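Local atomic coordinates of monomethylamine methyltransferase MtmB1 (Methanosarcina barkeri, PDB entry 1NTH), a protein that catalyses transfer of the methyl group from monomethylamine to the corrinoid cofactor of its partner protein MtmC, a step of methanogenesis from methylamine. Residues 269-272 with 273-277; 90-93 with 94-98; 320-323 with 324-328. All coordinates share one frame; numbering follows the deposited sequence.

Interaction 1: residues 269-272 with 273-277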
loop_
_atom_site.group_PDB
_atom_site.type_symbol
_atom_site.label_atom_id
_atom_site.label_comp_id
_atom_site.label_asym_id
_atom_site.label_seq_id
_atom_site.Cartn_x
_atom_site.Cartn_y
_atom_site.Cartn_z
ATOM N N GLY A 269 -12.601 -3.248 48.857
ATOM C CA GLY A 269 -13.124 -2.498 49.980
ATOM C C GLY A 269 -13.536 -1.083 49.608
ATOM O O GLY A 269 -14.144 -0.857 48.558
ATOM N N GLY A 270 -13.180 -0.128 50.465
ATOM C CA GLY A 270 -13.544 1.263 50.256
ATOM C C GLY A 270 -12.731 2.093 49.277
ATOM O O GLY A 270 -12.050 1.559 48.399
ATOM N N ILE A 271 -12.805 3.411 49.448
ATOM C CA ILE A 271 -12.119 4.362 48.578
ATOM C C ILE A 271 -10.610 4.165 48.462
ATOM O O ILE A 271 -10.104 3.878 47.377
ATOM C CB ILE A 271 -12.393 5.821 49.021
ATOM C CG1 ILE A 271 -13.894 6.116 48.931
ATOM C CG2 ILE A 271 -11.604 6.790 48.145
ATOM C CD1 ILE A 271 -14.278 7.517 49.375
ATOM N N GLU A 272 -9.881 4.317 49.564
ATOM C CA GLU A 272 -8.434 4.155 49.499
ATOM C C GLU A 272 -8.032 2.753 49.050
ATOM O O GLU A 272 -7.087 2.588 48.275
ATOM C CB GLU A 272 -7.783 4.468 50.853
ATOM C CG GLU A 272 -7.759 5.948 51.235
ATOM C CD GLU A 272 -9.076 6.450 51.794
ATOM O OE1 GLU A 272 -9.991 5.626 52.015
ATOM O OE2 GLU A 272 -9.193 7.674 52.026
ATOM N N GLU A 273 -8.748 1.742 49.533
ATOM C CA GLU A 273 -8.445 0.362 49.168
ATOM C C GLU A 273 -8.612 0.126 47.669
ATOM O O GLU A 273 -7.770 -0.505 47.031
ATOM C CB GLU A 273 -9.351 -0.615 49.925
ATOM C CG GLU A 273 -9.148 -0.653 51.434
ATOM C CD GLU A 273 -9.964 0.392 52.179
ATOM O OE1 GLU A 273 -10.065 0.278 53.419
ATOM O OE2 GLU A 273 -10.501 1.323 51.542
ATOM N N THR A 274 -9.710 0.629 47.115
ATOM C CA THR A 274 -9.984 0.457 45.696
ATOM C C THR A 274 -8.979 1.244 44.853
ATOM O O THR A 274 -8.644 0.838 43.741
ATOM C CB THR A 274 -11.421 0.902 45.349
ATOM O OG1 THR A 274 -12.356 0.154 46.141
ATOM C CG2 THR A 274 -11.725 0.639 43.874
ATOM N N THR A 275 -8.490 2.358 45.389
ATOM C CA THR A 275 -7.520 3.173 44.665
ATOM C C THR A 275 -6.170 2.459 44.618
ATOM O O THR A 275 -5.444 2.546 43.627
ATOM C CB THR A 275 -7.372 4.565 45.315
ATOM O OG1 THR A 275 -8.673 5.155 45.467
ATOM C CG2 THR A 275 -6.520 5.481 44.432
ATOM N N ILE A 276 -5.832 1.748 45.691
ATOM C CA ILE A 276 -4.589 0.990 45.730
ATOM C C ILE A 276 -4.649 -0.044 44.605
ATOM O O ILE A 276 -3.683 -0.234 43.866
ATOM C CB ILE A 276 -4.419 0.261 47.087
ATOM C CG1 ILE A 276 -4.139 1.286 48.187
ATOM C CG2 ILE A 276 -3.290 -0.763 47.004
ATOM C CD1 ILE A 276 -4.071 0.680 49.585
ATOM N N VAL A 277 -5.796 -0.704 44.475
ATOM C CA VAL A 277 -5.985 -1.701 43.426
ATOM C C VAL A 277 -5.894 -1.028 42.058
ATOM O O VAL A 277 -5.280 -1.567 41.135
ATOM C CB VAL A 277 -7.367 -2.394 43.555
ATOM C CG1 VAL A 277 -7.696 -3.166 42.282
ATOM C CG2 VAL A 277 -7.356 -3.338 44.742
HETATM O O HOH W 1 -12.740 -0.842 53.125
HETATM O O HOH W 2 -11.879 2.958 53.157
#

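Interaction 2: residues 90-93 with 94-98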
loop_
_atom_site.group_PDB
_atom_site.type_symbol
_atom_site.label_atom_id
_atom_site.label_comp_id
_atom_site.label_asym_id
_atom_site.label_seq_id
_atom_site.Cartn_x
_atom_site.Cartn_y
_atom_site.Cartn_z
ATOM N N GLU A 90 11.153 -6.972 37.572
ATOM C CA GLU A 90 10.331 -7.113 36.374
ATOM C C GLU A 90 9.324 -5.974 36.304
ATOM O O GLU A 90 9.064 -5.433 35.229
ATOM C CB GLU A 90 9.591 -8.456 36.373
ATOM C CG GLU A 90 10.513 -9.660 36.313
ATOM C CD GLU A 90 9.775 -10.983 36.426
ATOM O OE1 GLU A 90 8.668 -11.008 37.006
ATOM O OE2 GLU A 90 10.320 -12.002 35.949
ATOM N N ILE A 91 8.754 -5.608 37.449
ATOM C CA ILE A 91 7.786 -4.523 37.470
ATOM C C ILE A 91 8.445 -3.199 37.090
ATOM O O ILE A 91 7.879 -2.418 36.321
ATOM C CB ILE A 91 7.111 -4.391 38.858
ATOM C CG1 ILE A 91 6.374 -5.694 39.193
ATOM C CG2 ILE A 91 6.118 -3.230 38.847
ATOM C CD1 ILE A 91 5.702 -5.693 40.561
ATOM N N TRP A 92 9.642 -2.944 37.613
ATOM C CA TRP A 92 10.333 -1.699 37.289
ATOM C C TRP A 92 10.738 -1.630 35.820
ATOM O O TRP A 92 10.708 -0.556 35.215
ATOM C CB TRP A 92 11.557 -1.510 38.190
ATOM C CG TRP A 92 11.194 -0.893 39.506
ATOM C CD1 TRP A 92 11.356 -1.441 40.748
ATOM C CD2 TRP A 92 10.573 0.384 39.708
ATOM N NE1 TRP A 92 10.870 -0.584 41.710
ATOM C CE2 TRP A 92 10.385 0.543 41.099
ATOM C CE3 TRP A 92 10.156 1.409 38.846
ATOM C CZ2 TRP A 92 9.797 1.687 41.650
ATOM C CZ3 TRP A 92 9.572 2.549 39.395
ATOM C CH2 TRP A 92 9.397 2.675 40.786
ATOM N N ASP A 93 11.118 -2.767 35.247
ATOM C CA ASP A 93 11.496 -2.803 33.836
ATOM C C ASP A 93 10.297 -2.364 32.998
ATOM O O ASP A 93 10.445 -1.638 32.019
ATOM C CB ASP A 93 11.936 -4.217 33.440
ATOM C CG ASP A 93 12.157 -4.368 31.939
ATOM O OD1 ASP A 93 11.419 -5.155 31.315
ATOM O OD2 ASP A 93 13.067 -3.705 31.388
ATOM N N ALA A 94 9.101 -2.791 33.396
ATOM C CA ALA A 94 7.892 -2.420 32.670
ATOM C C ALA A 94 7.584 -0.935 32.847
ATOM O O ALA A 94 7.350 -0.223 31.872
ATOM C CB ALA A 94 6.709 -3.263 33.149
ATOM N N ILE A 95 7.586 -0.466 34.091
ATOM C CA ILE A 95 7.299 0.938 34.369
ATOM C C ILE A 95 8.324 1.877 33.734
ATOM O O ILE A 95 7.966 2.941 33.224
ATOM C CB ILE A 95 7.259 1.209 35.891
ATOM C CG1 ILE A 95 6.086 0.455 36.519
ATOM C CG2 ILE A 95 7.130 2.707 36.158
ATOM C CD1 ILE A 95 6.040 0.567 38.035
ATOM N N ASN A 96 9.591 1.475 33.755
ATOM C CA ASN A 96 10.661 2.303 33.201
ATOM C C ASN A 96 10.703 2.353 31.679
ATOM O O ASN A 96 11.474 3.125 31.107
ATOM C CB ASN A 96 12.026 1.828 33.713
ATOM C CG ASN A 96 12.237 2.129 35.185
ATOM O OD1 ASN A 96 11.773 3.148 35.691
ATOM N ND2 ASN A 96 12.962 1.254 35.875
ATOM N N ASN A 97 9.884 1.541 31.023
ATOM C CA ASN A 97 9.882 1.515 29.562
ATOM C C ASN A 97 8.483 1.507 28.964
ATOM O O ASN A 97 8.147 0.632 28.168
ATOM C CB ASN A 97 10.662 0.293 29.065
ATOM C CG ASN A 97 12.129 0.345 29.449
ATOM O OD1 ASN A 97 12.582 -0.359 30.358
ATOM N ND2 ASN A 97 12.880 1.195 28.765
ATOM N N VAL A 98 7.665 2.479 29.347
ATOM C CA VAL A 98 6.310 2.560 28.826
ATOM C C VAL A 98 6.302 3.391 27.552
ATOM O O VAL A 98 7.234 4.152 27.295
ATOM C CB VAL A 98 5.347 3.201 29.853
ATOM C CG1 VAL A 98 5.254 2.318 31.092
ATOM C CG2 VAL A 98 5.828 4.596 30.230
#

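Interaction 3: residues 320-323 with 324-328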
loop_
_atom_site.group_PDB
_atom_site.type_symbol
_atom_site.label_atom_id
_atom_site.label_comp_id
_atom_site.label_asym_id
_atom_site.label_seq_id
_atom_site.Cartn_x
_atom_site.Cartn_y
_atom_site.Cartn_z
ATOM N N ALA A 320 -3.749 11.081 39.162
ATOM C CA ALA A 320 -2.803 12.104 39.593
ATOM C C ALA A 320 -1.509 11.437 40.034
ATOM O O ALA A 320 -0.414 11.918 39.745
ATOM C CB ALA A 320 -3.388 12.924 40.739
ATOM N N THR A 321 -1.643 10.316 40.735
ATOM C CA THR A 321 -0.490 9.582 41.227
ATOM C C THR A 321 0.281 8.923 40.086
ATOM O O THR A 321 1.508 8.990 40.037
ATOM C CB THR A 321 -0.935 8.525 42.250
ATOM O OG1 THR A 321 -1.591 9.189 43.338
ATOM C CG2 THR A 321 0.258 7.749 42.785
ATOM N N ILE A 322 -0.440 8.289 39.168
ATOM C CA ILE A 322 0.203 7.650 38.027
ATOM C C ILE A 322 0.896 8.716 37.170
ATOM O O ILE A 322 1.989 8.489 36.646
ATOM C CB ILE A 322 -0.836 6.869 37.184
ATOM C CG1 ILE A 322 -1.227 5.578 37.915
ATOM C CG2 ILE A 322 -0.279 6.564 35.790
ATOM C CD1 ILE A 322 -0.082 4.600 38.114
ATOM N N SER A 323 0.272 9.883 37.046
ATOM C CA SER A 323 0.846 10.970 36.250
ATOM C C SER A 323 2.096 11.545 36.902
ATOM O O SER A 323 3.043 11.941 36.222
ATOM C CB SER A 323 -0.175 12.094 36.062
ATOM O OG SER A 323 -1.304 11.641 35.339
ATOM N N GLU A 324 2.094 11.586 38.228
ATOM C CA GLU A 324 3.216 12.131 38.974
ATOM C C GLU A 324 4.452 11.238 38.997
ATOM O O GLU A 324 5.573 11.723 38.827
ATOM C CB GLU A 324 2.786 12.425 40.415
ATOM C CG GLU A 324 3.920 12.901 41.320
ATOM C CD GLU A 324 4.341 14.332 41.037
ATOM O OE1 GLU A 324 5.448 14.720 41.465
ATOM O OE2 GLU A 324 3.562 15.070 40.398
ATOM N N PHE A 325 4.252 9.937 39.183
ATOM C CA PHE A 325 5.375 9.017 39.296
ATOM C C PHE A 325 5.715 8.108 38.123
ATOM O O PHE A 325 6.693 7.364 38.195
ATOM C CB PHE A 325 5.204 8.177 40.564
ATOM C CG PHE A 325 5.061 9.006 41.805
ATOM C CD1 PHE A 325 3.803 9.314 42.312
ATOM C CD2 PHE A 325 6.184 9.541 42.428
ATOM C CE1 PHE A 325 3.664 10.152 43.418
ATOM C CE2 PHE A 325 6.058 10.380 43.534
ATOM C CZ PHE A 325 4.794 10.686 44.029
ATOM N N THR A 326 4.923 8.153 37.056
ATOM C CA THR A 326 5.202 7.329 35.881
ATOM C C THR A 326 4.859 8.108 34.624
ATOM O O THR A 326 4.318 9.215 34.690
ATOM C CB THR A 326 4.364 6.023 35.844
ATOM O OG1 THR A 326 3.038 6.317 35.384
ATOM C CG2 THR A 326 4.284 5.387 37.223
ATOM N N ASP A 327 5.173 7.512 33.480
ATOM C CA ASP A 327 4.880 8.120 32.193
ATOM C C ASP A 327 3.786 7.317 31.496
ATOM O O ASP A 327 3.589 7.427 30.288
ATOM C CB ASP A 327 6.147 8.160 31.338
ATOM C CG ASP A 327 7.141 9.197 31.828
ATOM O OD1 ASP A 327 8.350 9.026 31.578
ATOM O OD2 ASP A 327 6.709 10.190 32.452
ATOM N N ILE A 328 3.068 6.508 32.272
ATOM C CA ILE A 328 1.987 5.686 31.736
ATOM C C ILE A 328 0.851 6.549 31.195
ATOM O O ILE A 328 0.320 7.400 31.905
ATOM C CB ILE A 328 1.411 4.745 32.825
ATOM C CG1 ILE A 328 2.486 3.751 33.272
ATOM C CG2 ILE A 328 0.192 3.996 32.285
ATOM C CD1 ILE A 328 2.058 2.862 34.440
#

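Interaction 1: residues 269-272 with 273-277
Gly-270 and Thr-274 meet across the first turn of helix 271-288, a local helix-start contact in a beta-alpha-beta unit of the TIM barrel, between strands 263-264 and 293-300. Gly-270 takes the N-cap position. Its carbonyl O receives two bonds from one residue: Thr-274 N at 2.8 Å and Thr-274 OG1 at 2.7 Å, which arrive from opposite faces of the carbonyl plane. Ile-271 O is likewise gripped twice, by Thr-275 N and by Thr-275 OG1, the latter from above the carbonyl plane. In both threonines OG1 is anti to the carbonyl carbon (chi1 -57° in Thr-274), which lays the hydroxyl back along the preceding turn. These hydroxyls are buried, and helix 309-325 packs on their side through Ile-314.

Glu-273 bends back at chi2 toward the cap, its OE2 3.2 Å from Gly-270 N. A CB on Gly-270 would come very close to this carboxylate. Glu-272 turns elsewhere, its OE2 bonded to Phe-47 N, yet its OE1 still lies 4.4 Å from Glu-273 OE2; Lys-40, a long and weak ion-pair partner of both, probably eases the like charges. A water accepts from Gly-270 N at 2.8 Å and gives a weak bond to Glu-273 OE1.

Interaction 2: residues 90-93 with 94-98
Trp-92 and Asn-96 lie one turn apart at the C-terminal end of helix 88-95, indole and amide planes only 18° from parallel. The amide lies obliquely beside the CE3 corner of the benzo ring, not stacked on it, with Asn-96 OD1 standing 3.9 Å from Trp-92 CE3. With CG beside its own backbone N (chi1 -71°), Asn-96 folds back over the preceding turn, and its CG comes within 3.1 Å of Trp-92 O. That carbonyl is bonded by the backbone instead, from Asn-96 N at 2.7 Å; ND2 is close to it but badly angled. With an alanine here, the amide that lies along the CE3 side of the indole would be gone, which would probably open a gap beside Trp-92.

Ile-95 meets the same indole from another direction, its CG2 4.1 Å from Trp-92 CZ3. Its other branch runs beside Ile-91, the two side chains pointing the same way, with Ile-91 CG2 3.9 Å from Ile-95 CD1. Phe-67 of helix 56-73 packs against Ile-91, Trp-92 and Ile-95, so this flank is apolar and shared between two helices.

Around the helix the character changes. Asp-93 bonds Ser-6 OG through OD1, while Glu-90 forms a salt bridge with Arg-15. Lys-151 of a second subunit packs on Asp-93, Ala-94 and Asn-97. The chemistry thus differs by flank: apolar packing on helix 56-73 along one, and along the other Glu-90 and Asp-93 tied to their own chain by polar bonds, with residues 93-97 also meeting the second subunit.

Interaction 3: residues 320-323 with 324-328
An ST turn at Thr-326 carries the chain out of helix 309-325 toward strand 330-333, within a beta-alpha-beta unit of the TIM barrel. Ile-322 O is held twice by Thr-326, through the backbone N at 3.0 Å and through OG1 at 2.7 Å, the two donors coming from opposite faces of the carbonyl plane. OG1 sits between the backbone N and the carbonyl carbon (chi1 79°), a placement that lets it give a bond back to the helix and accept one from Ile-328 N. The buried hydroxyl therefore works in both directions. Ile-322 CG2 lies against this hydroxyl and meets Ile-328 CB at 3.9 Å.

Lys-115 NZ bonds Ser-323 O and Thr-326 O, helping to satisfy carbonyls at the helix end. Ser-323 OG turns back to Cys-319 O.

On another side Thr-321 and Phe-325 pack one turn apart, and both touch Phe-63 of helix 56-73, whose ring meets that of Phe-325. Glu-324 CG, anti to the backbone N (chi1 176°), lies 3.4 Å above one face of the Phe-325 ring, toward its rim. Thr-321 O lies at the ring's edge, near its plane, 3.2 Å from Phe-325 CD1.

How the interactions relate
Interactions 1 and 3 mark opposite ends of two successive barrel helices, the start of 271-288 and the exit of 309-325; their nearest atoms are about 6 Å apart. Both use threonine hydroxyls to double a backbone bond, but interaction 1 is partly buried, with waters and carboxylates at its cap, whereas interaction 3 is buried. Interaction 2, also largely buried, brings in aromatic and aliphatic side-chain packing with no threonine hydroxyl doubling its backbone bonds, and is the one reached by another subunit. It touches interaction 3 directly: Val-98 CG1 lies 3.8 Å from Ile-328 CG1, and Ile-95 CG2 packs near Thr-326 CG2. Helix 56-73 is common to all three, offering side chains to each.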